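Local coordinates for protein erythrocyte binding antigen 140 (PDB 4GF2) that probably binds a sialic-acid-bearing host receptor, glycophorin C, on the erythrocyte surface during invasion, through a region built from two Duffy-binding-like domains, at residues R26-S29 / T33-V36; N92-F97 / A167-E172; G103-F108 / N177-E182; L239-N244 / N251-L256. The protein carries 3 engineered substitutions. All blocks are in the same frame, centred on the assembly; numbering follows the deposited sequence.

Interaction 1: R26-S29 / T33-V36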
loop_
_atom_site.group_PDB
_atom_site.type_symbol
_atom_site.label_atom_id
_atom_site.label_comp_id
_atom_site.label_asym_id
_atom_site.label_seq_id
_atom_site.Cartn_x
_atom_site.Cartn_y
_atom_site.Cartn_z
ATOM N N ARG A 26 -24.655 -10.689 -0.299
ATOM C CA ARG A 26 -24.656 -12.017 0.298
ATOM C C ARG A 26 -24.992 -13.032 -0.785
ATOM O O ARG A 26 -25.490 -12.666 -1.848
ATOM C CB ARG A 26 -25.701 -12.108 1.410
ATOM C CG ARG A 26 -25.597 -11.029 2.474
ATOM C CD ARG A 26 -26.687 -11.196 3.527
ATOM N NE ARG A 26 -28.030 -11.008 2.972
ATOM C CZ ARG A 26 -28.711 -9.863 2.993
ATOM N NH1 ARG A 26 -28.195 -8.769 3.544
ATOM N NH2 ARG A 26 -29.924 -9.809 2.457
ATOM N N GLU A 27 -24.722 -14.306 -0.522
ATOM C CA GLU A 27 -25.152 -15.358 -1.435
ATOM C C GLU A 27 -26.448 -15.974 -0.916
ATOM O O GLU A 27 -26.567 -16.276 0.271
ATOM C CB GLU A 27 -24.066 -16.426 -1.613
ATOM C CG GLU A 27 -23.826 -17.302 -0.397
ATOM C CD GLU A 27 -22.886 -18.463 -0.687
ATOM O OE1 GLU A 27 -22.213 -18.445 -1.742
ATOM O OE2 GLU A 27 -22.825 -19.399 0.137
ATOM N N ASN A 28 -27.421 -16.136 -1.808
ATOM C CA ASN A 28 -28.700 -16.735 -1.443
ATOM C C ASN A 28 -28.643 -18.263 -1.483
ATOM O O ASN A 28 -27.575 -18.846 -1.673
ATOM C CB ASN A 28 -29.816 -16.212 -2.352
ATOM C CG ASN A 28 -29.634 -16.619 -3.802
ATOM O OD1 ASN A 28 -29.042 -17.659 -4.107
ATOM N ND2 ASN A 28 -30.153 -15.799 -4.709
ATOM N N SER A 29 -29.795 -18.904 -1.305
ATOM C CA SER A 29 -29.859 -20.361 -1.210
ATOM C C SER A 29 -29.264 -21.055 -2.433
ATOM O O SER A 29 -28.708 -22.143 -2.322
ATOM C CB SER A 29 -31.306 -20.818 -1.011
ATOM O OG SER A 29 -32.131 -20.381 -2.077
ATOM N N THR A 33 -24.822 -14.807 -5.598
ATOM C CA THR A 33 -24.572 -13.547 -4.904
ATOM C C THR A 33 -25.531 -12.459 -5.388
ATOM O O THR A 33 -25.769 -12.316 -6.587
ATOM C CB THR A 33 -23.123 -13.061 -5.111
ATOM O OG1 THR A 33 -22.216 -13.952 -4.456
ATOM C CG2 THR A 33 -22.933 -11.663 -4.542
ATOM N N VAL A 34 -26.081 -11.704 -4.441
ATOM C CA VAL A 34 -26.898 -10.536 -4.752
ATOM C C VAL A 34 -26.521 -9.376 -3.837
ATOM O O VAL A 34 -26.037 -9.587 -2.726
ATOM C CB VAL A 34 -28.409 -10.821 -4.587
ATOM C CG1 VAL A 34 -28.894 -11.794 -5.648
ATOM C CG2 VAL A 34 -28.710 -11.346 -3.189
ATOM N N CYS A 35 -26.746 -8.153 -4.315
ATOM C CA CYS A 35 -26.483 -6.952 -3.535
ATOM C C CYS A 35 -27.782 -6.205 -3.283
ATOM O O CYS A 35 -28.407 -5.693 -4.213
ATOM C CB CYS A 35 -25.501 -6.036 -4.266
ATOM S SG CYS A 35 -23.844 -6.725 -4.456
ATOM N N VAL A 36 -28.177 -6.137 -2.017
ATOM C CA VAL A 36 -29.427 -5.508 -1.628
ATOM C C VAL A 36 -29.168 -4.167 -0.944
ATOM O O VAL A 36 -28.249 -4.044 -0.138
ATOM C CB VAL A 36 -30.208 -6.415 -0.667
ATOM C CG1 VAL A 36 -31.548 -5.795 -0.319
ATOM C CG2 VAL A 36 -30.399 -7.789 -1.285
#

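Interaction 2: N92-F97 / A167-E172. With GOL (glycerol), chain B.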
loop_
_atom_site.group_PDB
_atom_site.type_symbol
_atom_site.label_atom_id
_atom_site.label_comp_id
_atom_site.label_asym_id
_atom_site.label_seq_id
_atom_site.Cartn_x
_atom_site.Cartn_y
_atom_site.Cartn_z
ATOM N N ASN A 92 -38.495 4.417 -4.970
ATOM C CA ASN A 92 -37.828 3.123 -5.014
ATOM C C ASN A 92 -38.385 2.153 -3.990
ATOM O O ASN A 92 -38.391 0.946 -4.212
ATOM C CB ASN A 92 -36.324 3.291 -4.835
ATOM C CG ASN A 92 -35.676 3.924 -6.038
ATOM O OD1 ASN A 92 -36.264 3.959 -7.118
ATOM N ND2 ASN A 92 -34.460 4.422 -5.869
ATOM N N SER A 93 -38.866 2.676 -2.870
ATOM C CA SER A 93 -39.487 1.814 -1.878
ATOM C C SER A 93 -40.862 1.369 -2.345
ATOM O O SER A 93 -41.259 0.230 -2.102
ATOM C CB SER A 93 -39.571 2.498 -0.517
ATOM O OG SER A 93 -38.373 2.286 0.207
ATOM N N PHE A 94 -41.589 2.257 -3.019
ATOM C CA PHE A 94 -42.891 1.885 -3.561
ATOM C C PHE A 94 -42.723 0.737 -4.548
ATOM O O PHE A 94 -43.522 -0.200 -4.581
ATOM C CB PHE A 94 -43.564 3.066 -4.256
ATOM C CG PHE A 94 -44.895 2.725 -4.873
ATOM C CD1 PHE A 94 -46.021 2.575 -4.084
ATOM C CD2 PHE A 94 -45.016 2.554 -6.240
ATOM C CE1 PHE A 94 -47.240 2.263 -4.643
ATOM C CE2 PHE A 94 -46.236 2.240 -6.805
ATOM C CZ PHE A 94 -47.350 2.100 -6.005
ATOM N N SER A 95 -41.669 0.815 -5.349
ATOM C CA SER A 95 -41.407 -0.200 -6.353
ATOM C C SER A 95 -41.073 -1.538 -5.705
ATOM O O SER A 95 -41.463 -2.587 -6.209
ATOM C CB SER A 95 -40.265 0.244 -7.264
ATOM O OG SER A 95 -40.586 1.465 -7.897
ATOM N N ASP A 96 -40.353 -1.500 -4.587
ATOM C CA ASP A 96 -39.999 -2.724 -3.873
ATOM C C ASP A 96 -41.218 -3.347 -3.200
ATOM O O ASP A 96 -41.318 -4.571 -3.108
ATOM C CB ASP A 96 -38.897 -2.464 -2.846
ATOM C CG ASP A 96 -37.516 -2.427 -3.472
ATOM O OD1 ASP A 96 -37.299 -3.148 -4.465
ATOM O OD2 ASP A 96 -36.648 -1.682 -2.972
ATOM N N PHE A 97 -42.144 -2.514 -2.733
ATOM C CA PHE A 97 -43.418 -3.026 -2.233
ATOM C C PHE A 97 -44.095 -3.837 -3.332
ATOM O O PHE A 97 -44.613 -4.927 -3.086
ATOM C CB PHE A 97 -44.346 -1.896 -1.779
ATOM C CG PHE A 97 -44.069 -1.395 -0.386
ATOM C CD1 PHE A 97 -44.137 -2.251 0.699
ATOM C CD2 PHE A 97 -43.763 -0.059 -0.161
ATOM C CE1 PHE A 97 -43.887 -1.788 1.983
ATOM C CE2 PHE A 97 -43.517 0.408 1.116
ATOM C CZ PHE A 97 -43.578 -0.458 2.190
ATOM N N ALA A 167 -44.513 13.354 -7.579
ATOM C CA ALA A 167 -45.790 12.853 -7.085
ATOM C C ALA A 167 -46.473 11.933 -8.098
ATOM O O ALA A 167 -47.497 11.318 -7.791
ATOM C CB ALA A 167 -46.705 14.010 -6.727
ATOM N N ILE A 168 -45.917 11.841 -9.304
ATOM C CA ILE A 168 -46.454 10.932 -10.313
ATOM C C ILE A 168 -46.007 9.507 -10.010
ATOM O O ILE A 168 -44.812 9.238 -9.899
ATOM C CB ILE A 168 -46.003 11.306 -11.746
ATOM C CG1 ILE A 168 -46.385 12.748 -12.080
ATOM C CG2 ILE A 168 -46.618 10.357 -12.770
ATOM C CD1 ILE A 168 -47.862 13.028 -11.967
ATOM N N ILE A 169 -46.973 8.602 -9.887
ATOM C CA ILE A 169 -46.689 7.201 -9.600
ATOM C C ILE A 169 -45.552 6.684 -10.484
ATOM O O ILE A 169 -45.525 6.956 -11.682
ATOM C CB ILE A 169 -47.944 6.325 -9.799
ATOM C CG1 ILE A 169 -47.699 4.908 -9.284
ATOM C CG2 ILE A 169 -48.360 6.292 -11.265
ATOM C CD1 ILE A 169 -48.962 4.073 -9.223
ATOM N N PRO A 170 -44.596 5.954 -9.889
ATOM C CA PRO A 170 -43.443 5.450 -10.643
ATOM C C PRO A 170 -43.840 4.437 -11.709
ATOM O O PRO A 170 -44.706 3.597 -11.469
ATOM C CB PRO A 170 -42.587 4.768 -9.567
ATOM C CG PRO A 170 -43.059 5.322 -8.275
ATOM C CD PRO A 170 -44.506 5.608 -8.461
ATOM N N ALA A 171 -43.213 4.520 -12.877
ATOM C CA ALA A 171 -43.426 3.523 -13.915
ATOM C C ALA A 171 -42.955 2.170 -13.398
ATOM O O ALA A 171 -42.048 2.090 -12.570
ATOM C CB ALA A 171 -42.677 3.897 -15.188
ATOM N N GLU A 172 -43.586 1.112 -13.889
ATOM C CA GLU A 172 -43.252 -0.246 -13.487
ATOM C C GLU A 172 -42.063 -0.767 -14.284
ATOM O O GLU A 172 -42.054 -0.708 -15.511
ATOM C CB GLU A 172 -44.468 -1.153 -13.682
ATOM C CG GLU A 172 -45.638 -0.770 -12.787
ATOM C CD GLU A 172 -46.913 -1.510 -13.122
ATOM O OE1 GLU A 172 -46.929 -2.248 -14.129
ATOM O OE2 GLU A 172 -47.903 -1.351 -12.376
HETATM C C1 GOL B . -37.897 4.668 -9.524
HETATM O O1 GOL B . -38.826 3.869 -8.823
HETATM C C2 GOL B . -38.350 4.913 -10.963
HETATM O O2 GOL B . -38.877 6.219 -11.075
HETATM C C3 GOL B . -39.412 3.902 -11.385
HETATM O O3 GOL B . -39.549 3.891 -12.790
HETATM O O HOH W 1 -42.112 0.867 -10.410
#

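Interaction 3: G103-F108 / N177-E182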
loop_
_atom_site.group_PDB
_atom_site.type_symbol
_atom_site.label_atom_id
_atom_site.label_comp_id
_atom_site.label_asym_id
_atom_site.label_seq_id
_atom_site.Cartn_x
_atom_site.Cartn_y
_atom_site.Cartn_z
ATOM N N GLY A 103 -43.421 -11.356 -6.543
ATOM C CA GLY A 103 -42.428 -12.398 -6.741
ATOM C C GLY A 103 -41.250 -12.012 -7.619
ATOM O O GLY A 103 -40.714 -12.846 -8.344
ATOM N N ASP A 104 -40.839 -10.751 -7.557
ATOM C CA ASP A 104 -39.644 -10.304 -8.267
ATOM C C ASP A 104 -38.706 -9.595 -7.294
ATOM O O ASP A 104 -38.536 -8.378 -7.348
ATOM C CB ASP A 104 -40.015 -9.380 -9.427
ATOM C CG ASP A 104 -38.798 -8.873 -10.182
ATOM O OD1 ASP A 104 -37.760 -9.565 -10.172
ATOM O OD2 ASP A 104 -38.876 -7.777 -10.780
ATOM N N ASP A 105 -38.099 -10.370 -6.402
ATOM C CA ASP A 105 -37.294 -9.809 -5.327
ATOM C C ASP A 105 -36.005 -10.598 -5.123
ATOM O O ASP A 105 -36.032 -11.818 -4.960
ATOM C CB ASP A 105 -38.101 -9.805 -4.032
ATOM C CG ASP A 105 -37.484 -8.929 -2.964
ATOM O OD1 ASP A 105 -36.345 -8.456 -3.168
ATOM O OD2 ASP A 105 -38.137 -8.716 -1.919
ATOM N N MET A 106 -34.877 -9.895 -5.135
ATOM C CA MET A 106 -33.579 -10.517 -4.887
ATOM C C MET A 106 -33.263 -10.559 -3.391
ATOM O O MET A 106 -32.450 -11.369 -2.944
ATOM C CB MET A 106 -32.481 -9.757 -5.631
ATOM C CG MET A 106 -32.522 -9.940 -7.138
ATOM S SD MET A 106 -31.524 -8.725 -8.023
ATOM C CE MET A 106 -32.543 -7.264 -7.853
ATOM N N ASP A 107 -33.912 -9.683 -2.627
ATOM C CA ASP A 107 -33.749 -9.637 -1.175
ATOM C C ASP A 107 -34.390 -10.869 -0.536
ATOM O O ASP A 107 -35.444 -11.323 -0.975
ATOM C CB ASP A 107 -34.374 -8.349 -0.630
ATOM C CG ASP A 107 -34.313 -8.253 0.884
ATOM O OD1 ASP A 107 -33.356 -8.777 1.495
ATOM O OD2 ASP A 107 -35.234 -7.634 1.460
ATOM N N PHE A 108 -33.748 -11.410 0.496
ATOM C CA PHE A 108 -34.198 -12.662 1.097
ATOM C C PHE A 108 -33.865 -12.736 2.586
ATOM O O PHE A 108 -33.226 -11.844 3.139
ATOM C CB PHE A 108 -33.535 -13.838 0.384
ATOM C CG PHE A 108 -32.076 -13.994 0.710
ATOM C CD1 PHE A 108 -31.120 -13.225 0.068
ATOM C CD2 PHE A 108 -31.663 -14.904 1.669
ATOM C CE1 PHE A 108 -29.777 -13.366 0.369
ATOM C CE2 PHE A 108 -30.322 -15.050 1.975
ATOM C CZ PHE A 108 -29.379 -14.281 1.326
ATOM N N ASN A 177 -33.438 -3.494 -12.703
ATOM C CA ASN A 177 -33.261 -2.251 -13.441
ATOM C C ASN A 177 -33.307 -1.075 -12.468
ATOM O O ASN A 177 -32.442 -0.197 -12.489
ATOM C CB ASN A 177 -34.334 -2.101 -14.523
ATOM C CG ASN A 177 -34.281 -3.215 -15.565
ATOM O OD1 ASN A 177 -33.928 -4.357 -15.261
ATOM N ND2 ASN A 177 -34.634 -2.883 -16.803
ATOM N N LEU A 178 -34.314 -1.079 -11.599
ATOM C CA LEU A 178 -34.475 -0.022 -10.609
ATOM C C LEU A 178 -33.311 -0.000 -9.622
ATOM O O LEU A 178 -32.848 1.070 -9.236
ATOM C CB LEU A 178 -35.798 -0.187 -9.856
ATOM C CG LEU A 178 -37.062 -0.049 -10.708
ATOM C CD1 LEU A 178 -38.316 -0.352 -9.896
ATOM C CD2 LEU A 178 -37.143 1.338 -11.316
ATOM N N TRP A 179 -32.830 -1.173 -9.219
ATOM C CA TRP A 179 -31.729 -1.240 -8.258
ATOM C C TRP A 179 -30.435 -0.711 -8.863
ATOM O O TRP A 179 -29.714 0.055 -8.227
ATOM C CB TRP A 179 -31.525 -2.662 -7.742
ATOM C CG TRP A 179 -32.484 -3.045 -6.660
ATOM C CD1 TRP A 179 -33.639 -2.401 -6.321
ATOM C CD2 TRP A 179 -32.367 -4.156 -5.763
ATOM N NE1 TRP A 179 -34.253 -3.050 -5.275
ATOM C CE2 TRP A 179 -33.491 -4.129 -4.914
ATOM C CE3 TRP A 179 -31.424 -5.176 -5.600
ATOM C CZ2 TRP A 179 -33.696 -5.079 -3.917
ATOM C CZ3 TRP A 179 -31.632 -6.120 -4.612
ATOM C CH2 TRP A 179 -32.758 -6.066 -3.784
ATOM N N ILE A 180 -30.146 -1.110 -10.095
ATOM C CA ILE A 180 -28.955 -0.623 -10.779
ATOM C C ILE A 180 -28.973 0.908 -10.846
ATOM O O ILE A 180 -27.979 1.564 -10.537
ATOM C CB ILE A 180 -28.830 -1.231 -12.191
ATOM C CG1 ILE A 180 -28.344 -2.682 -12.090
ATOM C CG2 ILE A 180 -27.861 -0.428 -13.043
ATOM C CD1 ILE A 180 -28.179 -3.385 -13.424
ATOM N N LYS A 181 -30.114 1.470 -11.230
ATOM C CA LYS A 181 -30.262 2.918 -11.322
ATOM C C LYS A 181 -30.014 3.583 -9.974
ATOM O O LYS A 181 -29.299 4.583 -9.886
ATOM C CB LYS A 181 -31.665 3.279 -11.814
ATOM C CG LYS A 181 -31.863 3.181 -13.320
ATOM C CD LYS A 181 -33.321 2.900 -13.644
ATOM C CE LYS A 181 -33.757 3.545 -14.934
ATOM N NZ LYS A 181 -35.203 3.290 -15.181
ATOM N N GLU A 182 -30.628 3.034 -8.929
ATOM C CA GLU A 182 -30.485 3.580 -7.587
ATOM C C GLU A 182 -29.025 3.498 -7.160
ATOM O O GLU A 182 -28.451 4.477 -6.685
ATOM C CB GLU A 182 -31.371 2.822 -6.586
ATOM C CG GLU A 182 -31.276 3.355 -5.150
ATOM C CD GLU A 182 -32.091 2.551 -4.151
ATOM O OE1 GLU A 182 -32.631 1.489 -4.527
ATOM O OE2 GLU A 182 -32.192 2.984 -2.981
#

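Interaction 4: L239-N244 / N251-L256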
loop_
_atom_site.group_PDB
_atom_site.type_symbol
_atom_site.label_atom_id
_atom_site.label_comp_id
_atom_site.label_asym_id
_atom_site.label_seq_id
_atom_site.Cartn_x
_atom_site.Cartn_y
_atom_site.Cartn_z
ATOM N N LEU A 239 -26.178 -9.953 -12.777
ATOM C CA LEU A 239 -27.559 -10.322 -12.495
ATOM C C LEU A 239 -28.501 -9.776 -13.565
ATOM O O LEU A 239 -29.529 -10.382 -13.867
ATOM C CB LEU A 239 -27.976 -9.816 -11.112
ATOM C CG LEU A 239 -27.338 -10.562 -9.939
ATOM C CD1 LEU A 239 -27.655 -9.867 -8.634
ATOM C CD2 LEU A 239 -27.810 -12.009 -9.895
ATOM N N TYR A 240 -28.148 -8.633 -14.142
ATOM C CA TYR A 240 -28.939 -8.072 -15.226
ATOM C C TYR A 240 -28.917 -9.012 -16.422
ATOM O O TYR A 240 -29.962 -9.477 -16.876
ATOM C CB TYR A 240 -28.420 -6.694 -15.629
ATOM C CG TYR A 240 -29.259 -6.040 -16.700
ATOM C CD1 TYR A 240 -30.490 -5.476 -16.397
ATOM C CD2 TYR A 240 -28.823 -5.993 -18.016
ATOM C CE1 TYR A 240 -31.263 -4.880 -17.373
ATOM C CE2 TYR A 240 -29.591 -5.397 -19.000
ATOM C CZ TYR A 240 -30.807 -4.843 -18.672
ATOM O OH TYR A 240 -31.570 -4.250 -19.648
ATOM N N LYS A 241 -27.719 -9.294 -16.924
ATOM C CA LYS A 241 -27.554 -10.191 -18.060
ATOM C C LYS A 241 -28.261 -11.517 -17.803
ATOM O O LYS A 241 -28.994 -12.016 -18.655
ATOM C CB LYS A 241 -26.068 -10.436 -18.330
ATOM C CG LYS A 241 -25.331 -9.225 -18.884
ATOM C CD LYS A 241 -23.823 -9.419 -18.835
ATOM C CE LYS A 241 -23.087 -8.227 -19.427
ATOM N NZ LYS A 241 -21.626 -8.263 -19.137
ATOM N N LYS A 242 -28.046 -12.073 -16.616
ATOM C CA LYS A 242 -28.611 -13.369 -16.259
ATOM C C LYS A 242 -30.136 -13.360 -16.308
ATOM O O LYS A 242 -30.757 -14.365 -16.646
ATOM C CB LYS A 242 -28.142 -13.785 -14.864
ATOM C CG LYS A 242 -28.823 -15.036 -14.345
ATOM C CD LYS A 242 -28.188 -15.534 -13.062
ATOM C CE LYS A 242 -28.860 -16.814 -12.588
ATOM N NZ LYS A 242 -28.194 -17.390 -11.390
ATOM N N LYS A 243 -30.735 -12.226 -15.969
ATOM C CA LYS A 243 -32.188 -12.108 -15.971
ATOM C C LYS A 243 -32.721 -11.756 -17.358
ATOM O O LYS A 243 -33.928 -11.588 -17.545
ATOM C CB LYS A 243 -32.637 -11.061 -14.952
ATOM C CG LYS A 243 -32.512 -11.519 -13.507
ATOM C CD LYS A 243 -32.792 -10.382 -12.540
ATOM C CE LYS A 243 -32.892 -10.874 -11.103
ATOM N NZ LYS A 243 -34.157 -11.618 -10.842
ATOM N N ASN A 244 -31.818 -11.651 -18.329
ATOM C CA ASN A 244 -32.203 -11.370 -19.707
ATOM C C ASN A 244 -31.482 -12.277 -20.697
ATOM O O ASN A 244 -30.934 -11.814 -21.698
ATOM C CB ASN A 244 -31.935 -9.904 -20.049
ATOM C CG ASN A 244 -32.903 -8.965 -19.365
ATOM O OD1 ASN A 244 -34.000 -8.716 -19.864
ATOM N ND2 ASN A 244 -32.506 -8.446 -18.210
ATOM N N ASN A 251 -29.455 -2.282 -24.384
ATOM C CA ASN A 251 -28.275 -1.484 -24.068
ATOM C C ASN A 251 -28.370 -0.797 -22.714
ATOM O O ASN A 251 -27.675 0.188 -22.460
ATOM C CB ASN A 251 -28.048 -0.429 -25.150
ATOM C CG ASN A 251 -27.964 -1.028 -26.534
ATOM O OD1 ASN A 251 -26.919 -1.534 -26.943
ATOM N ND2 ASN A 251 -29.070 -0.976 -27.268
ATOM N N PHE A 252 -29.229 -1.316 -21.844
ATOM C CA PHE A 252 -29.404 -0.733 -20.522
ATOM C C PHE A 252 -28.052 -0.476 -19.869
ATOM O O PHE A 252 -27.734 0.658 -19.507
ATOM C CB PHE A 252 -30.254 -1.650 -19.642
ATOM C CG PHE A 252 -30.527 -1.094 -18.273
ATOM C CD1 PHE A 252 -31.344 0.011 -18.112
ATOM C CD2 PHE A 252 -29.968 -1.679 -17.149
ATOM C CE1 PHE A 252 -31.598 0.523 -16.852
ATOM C CE2 PHE A 252 -30.221 -1.172 -15.891
ATOM C CZ PHE A 252 -31.036 -0.069 -15.741
ATOM N N LEU A 253 -27.251 -1.527 -19.725
ATOM C CA LEU A 253 -25.949 -1.400 -19.074
ATOM C C LEU A 253 -25.037 -0.486 -19.880
ATOM O O LEU A 253 -24.373 0.390 -19.325
ATOM C CB LEU A 253 -25.295 -2.772 -18.894
ATOM C CG LEU A 253 -26.082 -3.759 -18.033
ATOM C CD1 LEU A 253 -25.415 -5.124 -18.032
ATOM C CD2 LEU A 253 -26.234 -3.230 -16.614
ATOM N N ASN A 254 -25.015 -0.693 -21.193
ATOM C CA ASN A 254 -24.191 0.114 -22.085
ATOM C C ASN A 254 -24.534 1.597 -21.982
ATOM O O ASN A 254 -23.682 2.417 -21.632
ATOM C CB ASN A 254 -24.356 -0.358 -23.530
ATOM C CG ASN A 254 -23.611 0.518 -24.517
ATOM O OD1 ASN A 254 -24.218 1.286 -25.264
ATOM N ND2 ASN A 254 -22.287 0.412 -24.520
ATOM N N ASP A 255 -25.783 1.935 -22.291
ATOM C CA ASP A 255 -26.270 3.305 -22.158
ATOM C C ASP A 255 -25.835 3.902 -20.825
ATOM O O ASP A 255 -25.299 5.009 -20.778
ATOM C CB ASP A 255 -27.796 3.347 -22.263
ATOM C CG ASP A 255 -28.300 2.940 -23.632
ATOM O OD1 ASP A 255 -27.596 3.204 -24.629
ATOM O OD2 ASP A 255 -29.403 2.361 -23.712
ATOM N N LEU A 256 -26.066 3.163 -19.745
ATOM C CA LEU A 256 -25.720 3.630 -18.409
ATOM C C LEU A 256 -24.246 4.002 -18.306
ATOM O O LEU A 256 -23.888 4.976 -17.645
ATOM C CB LEU A 256 -26.068 2.564 -17.369
ATOM C CG LEU A 256 -25.505 2.794 -15.966
ATOM C CD1 LEU A 256 -26.568 2.546 -14.915
ATOM C CD2 LEU A 256 -24.305 1.892 -15.731
#

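Interaction 1: R26-S29 / T33-V36
The guanidinium of Arg26 meets the strand 33-36 obliquely, its NH2 4.3 Å from CG2 of Val36. The amide of Asn28 likewise only grazes its partner, ND2 lying 4.3 Å from Val34 CG1. Its OD1 is engaged locally by the backbone N of Glu30 and Ile32, which fixes the amide at the turn. Polar strength across the contact comes from the backbone, where Arg26 and Val34 form an antiparallel hydrogen-bonded pair. Arg26 N donates to Val34 O at 3.0 Å. In return, Val34 N donates to Arg26 O at 2.8 Å, and this bond is nearly straight, with an angle of 169° at the hydrogen. Arg26 O also receives a CA-H...O contact from Thr33 CA at 3.3 Å. Glu27 and Thr33 form the adjoining non-hydrogen-bonded pair, their CA atoms 4.0 Å apart. Between their side chains the nearest approach is that of Thr33 OG1 to Glu27 CB, at 4.2 Å. Arg26 and Val34 project to one face of the sheet, where Phe108 and Met106 pack, while Glu27 and Thr33 share the other. The arrangement is a two-stranded antiparallel beta hairpin, with its strands also joined by the Cys25-Cys35 disulfide.

Interaction 2: N92-F97 / A167-E172
Ser95 OG and the carbonyl O of Ala171 are bridged by a water and a glycerol, with no direct hydrogen bond between the segments. The water lies 3.0 Å from Ser95 OG and donates to Ala171 O, although that second leg is short enough for its length to be doubtful. The glycerol, probably from the crystallisation liquor, spans the same pair: its O1 is 3.1 Å from Ser95 OG and its O3 3.1 Å from Ala171 O. Proton assignment is unsettled, since Ser95 OG also bonds Arg91 O one turn earlier. The direct contact is apolar. Phe94 swings its ring outward from the helix, CG anti to the backbone N (chi1 178°), and its CD2 and CE2 meet the loop obliquely: CD2 is 3.8 Å from Pro170 CD, and CE2 is 3.9 Å from Ile169 CG1. In the Duffy-binding-like fold of this domain, the loop between helices 132-155 and 175-202 packs against helix 83-101. Trp151 of helix 132-155 reaches the same aromatic, its ring edge-to-face with that of Phe94, and it touches Ile169 and Pro170 as well. The Ile169 side chain runs extended (chi1 -171°); its CG1 and CD1 both come near Phe94 CE2, and CD1 is also 4.1 Å from Phe94 CZ. Pro170 CB lies 3.8 Å from C3 of the glycerol.

Interaction 3: G103-F108 / N177-E182
A Met-aromatic contact between Met106 and Trp179, set beside an Asx turn, fastens the 103-108 loop to helix 175-202 in the first Duffy-binding-like domain. The loop connects helices 83-101 and 110-127, and Met106 reaches from it toward the indole while Trp179 comes the opposite way. The Met106 methyl does the touching: CE sits 3.2 Å above one face of the indole, nearer the edge of the six-membered ring than its middle, at 3.3 Å from Trp179 CE3. The sulfur is less well placed, Met106 SD being 5.0 Å from the centroid of the six-membered ring and 43° off its normal, so the approach is oblique. A bend at chi3 (-74°) brings CE back over the ring, while Met106 CB lies 3.9 Å from Trp179 CZ3. At the far end of the indole, Trp179 CH2 is 4.2 Å from Asp107 CB. Trp179 NE1 hydrogen-bonds Asp96 OD1 of helix 83-101, which would restrain the rotation of the indole, and Val36 and Pro37 of the beta hairpin also touch it. Acidic side chains of the loop have partners of their own: Lys40 forms salt bridges with both Asp105 and Asp107, Thr112 hydrogen-bonds Asp107, and Gln175 binds Asp105. The Asx turn is closed by Asp107 N donating to Asp105 OD1 at 2.8 Å, from 53° above the carboxylate plane.

Interaction 4: L239-N244 / N251-L256
Phe252 makes the first contact of the segment, its CB set against the phenol end of Tyr240 and 3.4 Å from Tyr240 CZ. A still closer approach to Tyr240 OH is too short to carry weight. From there its ring turns over one face of the tyrosine, CD2 lying 3.4 Å above that plane but nearer the edge of the ring than its middle, 3.5 Å from Tyr240 CE1. The two rings are only roughly parallel, with planes at 30° and centroids 5.0 Å apart, and are displaced so that little of one ring lies over the other. CG is anti to the backbone N in both (chi1 -177° in Tyr240, -178° in Phe252), directing the rings toward each other. The contact is the packing of a helix-loop-helix connection: the last turn of helix 213-242 packs against the first of helix 252-259, the two joined by a short irregular link, with both resting on Ile180 and Asn177 of helix 175-202. In the link, Lys249 O hydrogen-bonds Tyr240 OH, and the Asp248 carboxylate accepts from the backbone N of Leu253 and Asn254. On the opposite face of Tyr240, Asn244 ND2 stands 3.8 Å above the ring centre while donating to Tyr240 O at 3.1 Å. Leu253 follows and slides past Tyr240 in the reverse direction, Leu253 CG and CD1 each 3.5 Å from Tyr240 CD2. Leu253 CD1 also meets the aliphatic run of Lys241, 4.1 Å from Lys241 CE.

All four contacts lie in the N-terminal part of the chain, on one side of its centre, and all are partly buried. Interaction 1 is the more surface-lying in composition, with the exposed Glu27 among its touching residues; in interactions 2, 3 and 4 every touching residue is buried or partly exposed. Chemistry follows: interaction 1 alone rests on backbone hydrogen bonds, whereas the other three join their segments by side-chain packing, solvent-bridged in interaction 2. Helix 175-202 carries one segment of interaction 3 and borders the other three contacts, its Trp179 packing against the Cys35 carbonyl of interaction 1. Interactions 2 and 4 do not touch, their nearest atoms being about 11 Å apart.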